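Local coordinates for putative permease protein, ABC transporter (Porphyromonas gingivalis, PDB 3IS6) that is probably a transmembrane transporter subunit of the ABC type, represented here by its MacB-like periplasmic core domain, at residues A[48-53]-A[200-205]; A[65-68]-A[74-77]; A[118-123]-A[127-132]. All blocks are in the same frame, centred on the assembly; numbering follows the deposited sequence.

Contact 1: residues A[48-53]-A[200-205]; sequences QEEIPG and LEMQKR
Two helices of the MacB-like periplasmic core meet here: the end of helix 43-50, with Glu-50, and the residue after it, Ile-51, pack against Met-202 and Arg-205 of helix 196-206. The backbones stay well apart, the nearest pair of CA atoms being those of Glu-50 and Met-202 at 7.2 Å, so the contact is carried by side chains. Met-202, a selenomethionine, points its CB at the other segment. Its CG stands anti to the backbone N (chi1 178°), and after an extended second bond the chain bends about the third torsion. Ile-51 is the first residue beyond the helical part of 48-53; its side chain runs at about a right angle to that of Met-202, and CG1 lies 4.2 Å from SE. This apolar pair forms the buried side of the contact. Met-202 also packs on Ala-46, Ile-47 and Trp-174, while Ile-51 reaches Leu-195, Ala-198 and Leu-199, which ties the helix end to the start of helix 196-206. On the more exposed side the side chains of Glu-50 and Arg-205 run antiparallel alongside one another and pair their opposite charges in a salt bridge, OE1 facing NH1. The detail of this bridge is doubtful, because OE1 and NH1 sit too close together in the model for their places to be sure. Arg-205 bends back at chi3 over its own helix, with one guanidinium face above the backbone of Glu-201 and Met-202. A second acid joins the network within the helix: Glu-201 OE1 lies in the guanidinium plane, making a long salt bridge to Arg-205 NH2 at 3.9 Å.

Contact 2: residues A[65-68]-A[74-77]; sequences TSKM and KTYE
The Tyr-76 ring has Met-68 O oblique to it, and the ring itself extends beyond strand 65-68, leaving the close contact to the backbone. Among the flat peptide groups, those of Met-68 and Tyr-76 are joined by two hydrogen bonds. Met-68 N donates to Tyr-76 O over 2.9 Å in a nearly straight bond. The return bond, Tyr-76 N to Met-68 O, is 2.8 Å long. Together they make an antiparallel hydrogen-bonded pair, preceded along 65-68 by the non-hydrogen-bonded pair Lys-67 with Glu-77. CA-H...O contacts supplement them: Thr-75 CA lies 3.4 Å from Met-68 O, and Lys-67 CA approaches Tyr-76 O. On the face bearing Lys-67 and Glu-77, Thr-75 has OG1 beside its backbone N (chi1 -69°); the methyl CG2 falls opposite that N and lies 4.1 Å from Lys-67 CB. Thr-65 OG1 is hydrogen-bonded to the nitrogen of a bound Tris molecule, probably from the crystallisation liquor. The segments form part of the beta hairpin of strands 54-70 and 74-83. Strand 128-131 pairs along the other edge of 54-70, Tyr-76 packs on Met-120 near the end of helix 114-119, and Ser-66 packs on Leu-236 of the second subunit.

Contact 3: residues A[118-123]-A[127-132]; sequences RKMGGD and KRLRPA
Met-120 and Leu-129 cross obliquely, meeting by their terminal methyls: CE of the selenomethionine lies 3.8 Å from Leu-129 CD2. Met-120 points its CB toward strand 128-131 and stays extended beyond CG (chi3 165°), which carries CE across to the leucine. Leu-129 CB points neither toward nor away from segment 118-123; CG lies beside the backbone N (chi1 -80°), and its CD2 branch is the one that meets CE. Both residues are buried, and the pair is purely apolar. Leu-129 also packs on Cys-110 and Ile-112 of strand 109-113, so the Met-120 methyl adds to an apolar cluster over the sheet. Met-120 stands where helix 114-119 gives out in a Schellman motif. Gly-121 takes a positive phi of 98°, and its N bonds back to Arg-118 O at 3.0 Å, one of two such bonds into the last turn. Gly-122 keeps phi positive with an extended psi and leads the chain away from the helix end to Asp-123, from where a short connection returns it to the strand. Lys-127, the other side chain of the contact, reaches back along this return. It is extended beyond CG and runs its aliphatic part past the Asp-123 backbone, CD being 3.8 Å from Asp-123 O. Its NZ stops 4.1 Å from that same oxygen, and Asp-123 OD1 lies 5.5 Å from NZ, so the opposite charges are near but not in contact. Strand 128-131 is itself fixed between strands 54-70 and 140-146. Arg-128 forms a salt bridge with Glu-71 and Arg-130 with Asp-72, both in the turn of the 54-70/74-83 hairpin, while Pro-131 packs on Val-237 of the second subunit.

Contacts 2 and 3 are neighbours, their centres 9 Å apart, and share one sheet in which strands 54-70 and 128-131 lie side by side. Lys-67 O probably accepts a hydrogen bond from Ala-132 N at 3.0 Å, and Met-68 CE packs 3.8 Å from Leu-129 CB. On the helix side, Tyr-76 OH approaches Met-120 CA at 3.7 Å. Contact 1 stands apart, across the chain's centre, about 40 Å from contact 2 and 41 Å from contact 3 between centres. Helix 43-50 is nevertheless followed in the chain, after a short turn, by strand 54-70. The bound Tris molecule lies by contact 2, while the second subunit reaches contacts 2 and 3.

Contact 1: residues A[48-53]-A[200-205]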
loop_
_atom_site.group_PDB
_atom_site.type_symbol
_atom_site.label_atom_id
_atom_site.label_comp_id
_atom_site.label_asym_id
_atom_site.label_seq_id
_atom_site.Cartn_x
_atom_site.Cartn_y
_atom_site.Cartn_z
ATOM N N GLN A 48 0.100 1.698 -23.059
ATOM C CA GLN A 48 0.027 0.514 -23.878
ATOM C C GLN A 48 -1.296 0.382 -24.591
ATOM O O GLN A 48 -1.346 -0.007 -25.722
ATOM C CB GLN A 48 0.257 -0.752 -23.081
ATOM C CG GLN A 48 0.511 -1.912 -23.973
ATOM C CD GLN A 48 1.001 -3.107 -23.270
ATOM O OE1 GLN A 48 1.852 -3.037 -22.437
ATOM N NE2 GLN A 48 0.463 -4.233 -23.620
ATOM N N GLU A 49 -2.363 0.652 -23.879
ATOM C CA GLU A 49 -3.684 0.613 -24.451
ATOM C C GLU A 49 -3.953 1.685 -25.483
ATOM O O GLU A 49 -4.565 1.413 -26.466
ATOM C CB GLU A 49 -4.738 0.600 -23.354
ATOM N N GLU A 50 -3.500 2.901 -25.240
ATOM C CA GLU A 50 -3.898 4.043 -26.027
ATOM C C GLU A 50 -2.933 4.661 -27.025
ATOM O O GLU A 50 -3.352 5.410 -27.864
ATOM C CB GLU A 50 -4.412 5.140 -25.106
ATOM C CG GLU A 50 -5.575 4.710 -24.291
ATOM C CD GLU A 50 -6.076 5.740 -23.329
ATOM O OE1 GLU A 50 -5.731 6.904 -23.463
ATOM O OE2 GLU A 50 -6.829 5.379 -22.432
ATOM N N ILE A 51 -1.648 4.390 -26.940
ATOM C CA ILE A 51 -0.713 5.121 -27.759
ATOM C C ILE A 51 -0.175 4.284 -28.889
ATOM O O ILE A 51 0.345 3.225 -28.681
ATOM C CB ILE A 51 0.440 5.629 -26.928
ATOM C CG1 ILE A 51 -0.071 6.502 -25.799
ATOM C CG2 ILE A 51 1.389 6.366 -27.780
ATOM C CD1 ILE A 51 -0.392 7.833 -26.189
ATOM N N PRO A 52 -0.325 4.787 -30.096
ATOM C CA PRO A 52 0.054 4.073 -31.296
ATOM C C PRO A 52 1.531 3.899 -31.396
ATOM O O PRO A 52 2.247 4.789 -31.080
ATOM C CB PRO A 52 -0.396 5.032 -32.391
ATOM C CG PRO A 52 -0.259 6.309 -31.820
ATOM C CD PRO A 52 -0.711 6.160 -30.422
ATOM N N GLY A 53 1.975 2.766 -31.867
ATOM C CA GLY A 53 3.385 2.562 -32.000
ATOM C C GLY A 53 4.093 2.095 -30.754
ATOM O O GLY A 53 5.282 1.991 -30.758
ATOM N N LEU A 200 -0.304 13.850 -24.717
ATOM C CA LEU A 200 -1.128 14.915 -24.208
ATOM C C LEU A 200 -2.602 14.591 -24.268
ATOM O O LEU A 200 -3.336 14.932 -23.392
ATOM C CB LEU A 200 -0.907 16.146 -25.035
ATOM C CG LEU A 200 -0.730 17.470 -24.356
ATOM C CD1 LEU A 200 -1.175 18.532 -25.278
ATOM C CD2 LEU A 200 -1.382 17.593 -23.045
ATOM N N GLU A 201 -3.017 13.967 -25.349
ATOM C CA GLU A 201 -4.394 13.608 -25.509
ATOM C C GLU A 201 -4.761 12.630 -24.426
ATOM O O GLU A 201 -5.714 12.801 -23.739
ATOM C CB GLU A 201 -4.590 12.941 -26.856
ATOM C CG GLU A 201 -4.633 13.855 -28.020
ATOM C CD GLU A 201 -4.784 13.089 -29.325
ATOM O OE1 GLU A 201 -5.680 12.224 -29.422
ATOM O OE2 GLU A 201 -3.974 13.306 -30.241
HETATM N N MSE A 202 -3.922 11.644 -24.229
HETATM C CA MSE A 202 -4.123 10.688 -23.185
HETATM C C MSE A 202 -4.166 11.347 -21.812
HETATM O O MSE A 202 -5.005 11.039 -21.023
HETATM C CB MSE A 202 -2.982 9.689 -23.242
HETATM C CG MSE A 202 -2.976 8.622 -22.187
HETATM SE SE MSE A 202 -1.332 7.709 -22.027
HETATM C CE MSE A 202 -0.341 9.040 -21.178
ATOM N N GLN A 203 -3.285 12.289 -21.545
ATOM C CA GLN A 203 -3.234 12.940 -20.254
ATOM C C GLN A 203 -4.518 13.672 -19.942
ATOM O O GLN A 203 -5.002 13.630 -18.859
ATOM C CB GLN A 203 -2.082 13.920 -20.228
ATOM C CG GLN A 203 -1.860 14.610 -18.919
ATOM C CD GLN A 203 -0.809 15.723 -18.974
ATOM O OE1 GLN A 203 -0.457 16.313 -17.980
ATOM N NE2 GLN A 203 -0.315 15.981 -20.144
ATOM N N LYS A 204 -5.044 14.353 -20.933
ATOM C CA LYS A 204 -6.284 15.090 -20.820
ATOM C C LYS A 204 -7.494 14.198 -20.529
ATOM O O LYS A 204 -8.372 14.569 -19.809
ATOM C CB LYS A 204 -6.502 15.919 -22.070
ATOM C CG LYS A 204 -5.559 17.089 -22.186
ATOM C CD LYS A 204 -5.621 17.746 -23.529
ATOM C CE LYS A 204 -4.914 19.087 -23.537
ATOM N NZ LYS A 204 -5.154 19.784 -24.826
ATOM N N ARG A 205 -7.507 13.022 -21.115
ATOM C CA ARG A 205 -8.541 12.045 -20.881
ATOM C C ARG A 205 -8.584 11.557 -19.457
ATOM O O ARG A 205 -9.637 11.282 -18.951
ATOM C CB ARG A 205 -8.319 10.830 -21.744
ATOM C CG ARG A 205 -8.994 10.799 -23.052
ATOM C CD ARG A 205 -8.583 9.551 -23.775
ATOM N NE ARG A 205 -7.868 9.877 -24.981
ATOM C CZ ARG A 205 -6.714 9.376 -25.361
ATOM N NH1 ARG A 205 -6.073 8.481 -24.663
ATOM N NH2 ARG A 205 -6.202 9.797 -26.470
#

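Contact 2: residues A[65-68]-A[74-77]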
loop_
_atom_site.group_PDB
_atom_site.type_symbol
_atom_site.label_atom_id
_atom_site.label_comp_id
_atom_site.label_asym_id
_atom_site.label_seq_id
_atom_site.Cartn_x
_atom_site.Cartn_y
_atom_site.Cartn_z
ATOM N N THR A 65 15.282 -1.500 0.582
ATOM C CA THR A 65 15.951 -2.550 1.288
ATOM C C THR A 65 15.349 -2.787 2.650
ATOM O O THR A 65 15.167 -1.892 3.395
ATOM C CB THR A 65 17.423 -2.236 1.411
ATOM O OG1 THR A 65 17.996 -2.160 0.111
ATOM C CG2 THR A 65 18.107 -3.286 2.138
ATOM N N SER A 66 15.028 -4.024 2.948
ATOM C CA SER A 66 14.464 -4.396 4.235
ATOM C C SER A 66 14.906 -5.796 4.622
ATOM O O SER A 66 15.494 -6.456 3.849
ATOM C CB SER A 66 12.958 -4.274 4.242
ATOM O OG SER A 66 12.365 -5.389 3.696
ATOM N N LYS A 67 14.601 -6.215 5.826
ATOM C CA LYS A 67 15.055 -7.487 6.320
ATOM C C LYS A 67 13.970 -8.538 6.272
ATOM O O LYS A 67 12.881 -8.283 6.659
ATOM C CB LYS A 67 15.577 -7.338 7.719
ATOM C CG LYS A 67 16.944 -6.849 7.755
ATOM C CD LYS A 67 17.281 -6.275 9.046
ATOM C CE LYS A 67 18.765 -5.951 9.103
ATOM N NZ LYS A 67 19.232 -5.781 10.495
HETATM N N MSE A 68 14.303 -9.700 5.748
HETATM C CA MSE A 68 13.412 -10.836 5.622
HETATM C C MSE A 68 13.972 -12.031 6.389
HETATM O O MSE A 68 15.127 -12.259 6.345
HETATM C CB MSE A 68 13.245 -11.241 4.173
HETATM C CG MSE A 68 12.696 -10.223 3.251
HETATM SE SE MSE A 68 10.929 -9.670 3.550
HETATM C CE MSE A 68 10.006 -11.066 2.853
ATOM N N LYS A 74 17.075 -17.651 9.718
ATOM C CA LYS A 74 18.053 -16.689 9.281
ATOM C C LYS A 74 17.466 -15.454 8.611
ATOM O O LYS A 74 16.527 -15.536 7.907
ATOM C CB LYS A 74 19.097 -17.348 8.388
ATOM C CG LYS A 74 19.790 -18.472 9.074
ATOM C CD LYS A 74 20.933 -19.034 8.343
ATOM C CE LYS A 74 21.666 -20.035 9.195
ATOM N NZ LYS A 74 22.572 -20.846 8.421
ATOM N N THR A 75 18.118 -14.333 8.836
ATOM C CA THR A 75 17.699 -13.031 8.371
ATOM C C THR A 75 18.565 -12.550 7.231
ATOM O O THR A 75 19.740 -12.706 7.252
ATOM C CB THR A 75 17.763 -12.025 9.502
ATOM O OG1 THR A 75 16.761 -12.332 10.456
ATOM C CG2 THR A 75 17.490 -10.707 9.012
ATOM N N TYR A 76 17.935 -12.004 6.212
ATOM C CA TYR A 76 18.599 -11.515 5.032
ATOM C C TYR A 76 18.137 -10.126 4.645
ATOM O O TYR A 76 16.984 -9.859 4.622
ATOM C CB TYR A 76 18.355 -12.470 3.873
ATOM C CG TYR A 76 18.883 -13.836 4.164
ATOM C CD1 TYR A 76 20.201 -14.127 3.999
ATOM C CD2 TYR A 76 18.082 -14.806 4.679
ATOM C CE1 TYR A 76 20.688 -15.339 4.292
ATOM C CE2 TYR A 76 18.575 -16.031 4.981
ATOM C CZ TYR A 76 19.874 -16.292 4.784
ATOM O OH TYR A 76 20.376 -17.491 5.079
ATOM N N GLU A 77 19.078 -9.267 4.324
ATOM C CA GLU A 77 18.769 -7.962 3.812
ATOM C C GLU A 77 18.463 -8.127 2.339
ATOM O O GLU A 77 19.222 -8.696 1.620
ATOM C CB GLU A 77 19.947 -7.030 4.044
ATOM C CG GLU A 77 19.800 -5.648 3.467
ATOM C CD GLU A 77 21.094 -4.851 3.485
ATOM O OE1 GLU A 77 21.857 -4.907 2.512
ATOM O OE2 GLU A 77 21.344 -4.173 4.485
#

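Contact 3: residues A[118-123]-A[127-132]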
loop_
_atom_site.group_PDB
_atom_site.type_symbol
_atom_site.label_atom_id
_atom_site.label_comp_id
_atom_site.label_asym_id
_atom_site.label_seq_id
_atom_site.Cartn_x
_atom_site.Cartn_y
_atom_site.Cartn_z
ATOM N N ARG A 118 21.488 -18.202 -3.427
ATOM C CA ARG A 118 22.753 -18.762 -3.031
ATOM C C ARG A 118 23.146 -18.342 -1.637
ATOM O O ARG A 118 23.567 -19.130 -0.862
ATOM C CB ARG A 118 23.802 -18.340 -4.039
ATOM C CG ARG A 118 25.216 -18.712 -3.708
ATOM C CD ARG A 118 26.120 -18.436 -4.881
ATOM N NE ARG A 118 26.459 -17.023 -4.962
ATOM C CZ ARG A 118 26.180 -16.250 -5.997
ATOM N NH1 ARG A 118 25.587 -16.755 -7.060
ATOM N NH2 ARG A 118 26.509 -14.982 -5.964
ATOM N N LYS A 119 22.960 -17.083 -1.314
ATOM C CA LYS A 119 23.255 -16.600 0.015
ATOM C C LYS A 119 22.377 -17.284 1.044
ATOM O O LYS A 119 22.772 -17.494 2.153
ATOM C CB LYS A 119 23.168 -15.087 0.112
HETATM N N MSE A 120 21.187 -17.653 0.625
HETATM C CA MSE A 120 20.220 -18.287 1.484
HETATM C C MSE A 120 20.502 -19.754 1.660
HETATM O O MSE A 120 19.862 -20.388 2.427
HETATM C CB MSE A 120 18.810 -18.113 0.966
HETATM C CG MSE A 120 18.253 -16.755 1.184
HETATM SE SE MSE A 120 16.542 -16.421 0.447
HETATM C CE MSE A 120 16.280 -14.871 1.438
ATOM N N GLY A 121 21.493 -20.261 0.962
ATOM C CA GLY A 121 21.823 -21.662 0.989
ATOM C C GLY A 121 21.317 -22.563 -0.109
ATOM O O GLY A 121 21.554 -23.725 -0.083
ATOM N N GLY A 122 20.618 -22.019 -1.076
ATOM C CA GLY A 122 20.234 -22.751 -2.248
ATOM C C GLY A 122 18.998 -23.554 -2.006
ATOM O O GLY A 122 18.557 -23.673 -0.915
ATOM N N ASP A 123 18.445 -24.118 -3.049
ATOM C CA ASP A 123 17.257 -24.920 -2.917
ATOM C C ASP A 123 16.110 -24.214 -2.227
ATOM O O ASP A 123 15.476 -24.775 -1.381
ATOM C CB ASP A 123 17.572 -26.198 -2.184
ATOM C CG ASP A 123 16.493 -27.216 -2.344
ATOM O OD1 ASP A 123 16.093 -27.813 -1.325
ATOM O OD2 ASP A 123 16.032 -27.397 -3.484
ATOM N N LYS A 127 10.213 -22.329 -0.371
ATOM C CA LYS A 127 10.431 -21.867 0.984
ATOM C C LYS A 127 9.676 -20.567 1.304
ATOM O O LYS A 127 9.225 -19.866 0.444
ATOM C CB LYS A 127 11.907 -21.755 1.269
ATOM C CG LYS A 127 12.582 -23.064 1.459
ATOM C CD LYS A 127 14.054 -22.919 1.648
ATOM C CE LYS A 127 14.632 -24.017 2.492
ATOM N NZ LYS A 127 16.059 -23.966 2.614
ATOM N N ARG A 128 9.545 -20.275 2.569
ATOM C CA ARG A 128 8.727 -19.176 3.011
ATOM C C ARG A 128 9.516 -18.046 3.698
ATOM O O ARG A 128 10.359 -18.301 4.507
ATOM C CB ARG A 128 7.618 -19.679 3.915
ATOM C CG ARG A 128 6.623 -20.587 3.235
ATOM C CD ARG A 128 5.854 -21.436 4.228
ATOM N NE ARG A 128 6.740 -22.271 5.025
ATOM C CZ ARG A 128 6.389 -23.391 5.645
ATOM N NH1 ARG A 128 5.155 -23.841 5.579
ATOM N NH2 ARG A 128 7.277 -24.052 6.343
ATOM N N LEU A 129 9.189 -16.824 3.326
ATOM C CA LEU A 129 9.826 -15.603 3.773
ATOM C C LEU A 129 8.828 -14.693 4.477
ATOM O O LEU A 129 7.718 -14.602 4.076
ATOM C CB LEU A 129 10.347 -14.816 2.575
ATOM C CG LEU A 129 11.636 -15.157 1.880
ATOM C CD1 LEU A 129 11.840 -14.374 0.679
ATOM C CD2 LEU A 129 12.733 -14.918 2.782
ATOM N N ARG A 130 9.244 -14.003 5.512
ATOM C CA ARG A 130 8.443 -12.926 6.048
ATOM C C ARG A 130 9.280 -11.775 6.591
ATOM O O ARG A 130 10.415 -11.929 6.871
ATOM C CB ARG A 130 7.446 -13.434 7.052
ATOM C CG ARG A 130 8.005 -13.802 8.324
ATOM C CD ARG A 130 6.914 -14.154 9.287
ATOM N NE ARG A 130 6.144 -15.298 8.878
ATOM C CZ ARG A 130 6.392 -16.515 9.292
ATOM N NH1 ARG A 130 7.397 -16.709 10.094
ATOM N NH2 ARG A 130 5.662 -17.535 8.893
ATOM N N PRO A 131 8.688 -10.616 6.720
ATOM C CA PRO A 131 9.443 -9.466 7.162
ATOM C C PRO A 131 9.943 -9.747 8.536
ATOM O O PRO A 131 9.290 -10.360 9.309
ATOM C CB PRO A 131 8.402 -8.362 7.187
ATOM C CG PRO A 131 7.392 -8.795 6.337
ATOM C CD PRO A 131 7.306 -10.243 6.451
ATOM N N ALA A 132 11.113 -9.259 8.832
ATOM C CA ALA A 132 11.767 -9.634 10.041
ATOM C C ALA A 132 10.959 -9.285 11.272
ATOM O O ALA A 132 11.025 -9.966 12.229
ATOM C CB ALA A 132 13.113 -9.036 10.110
#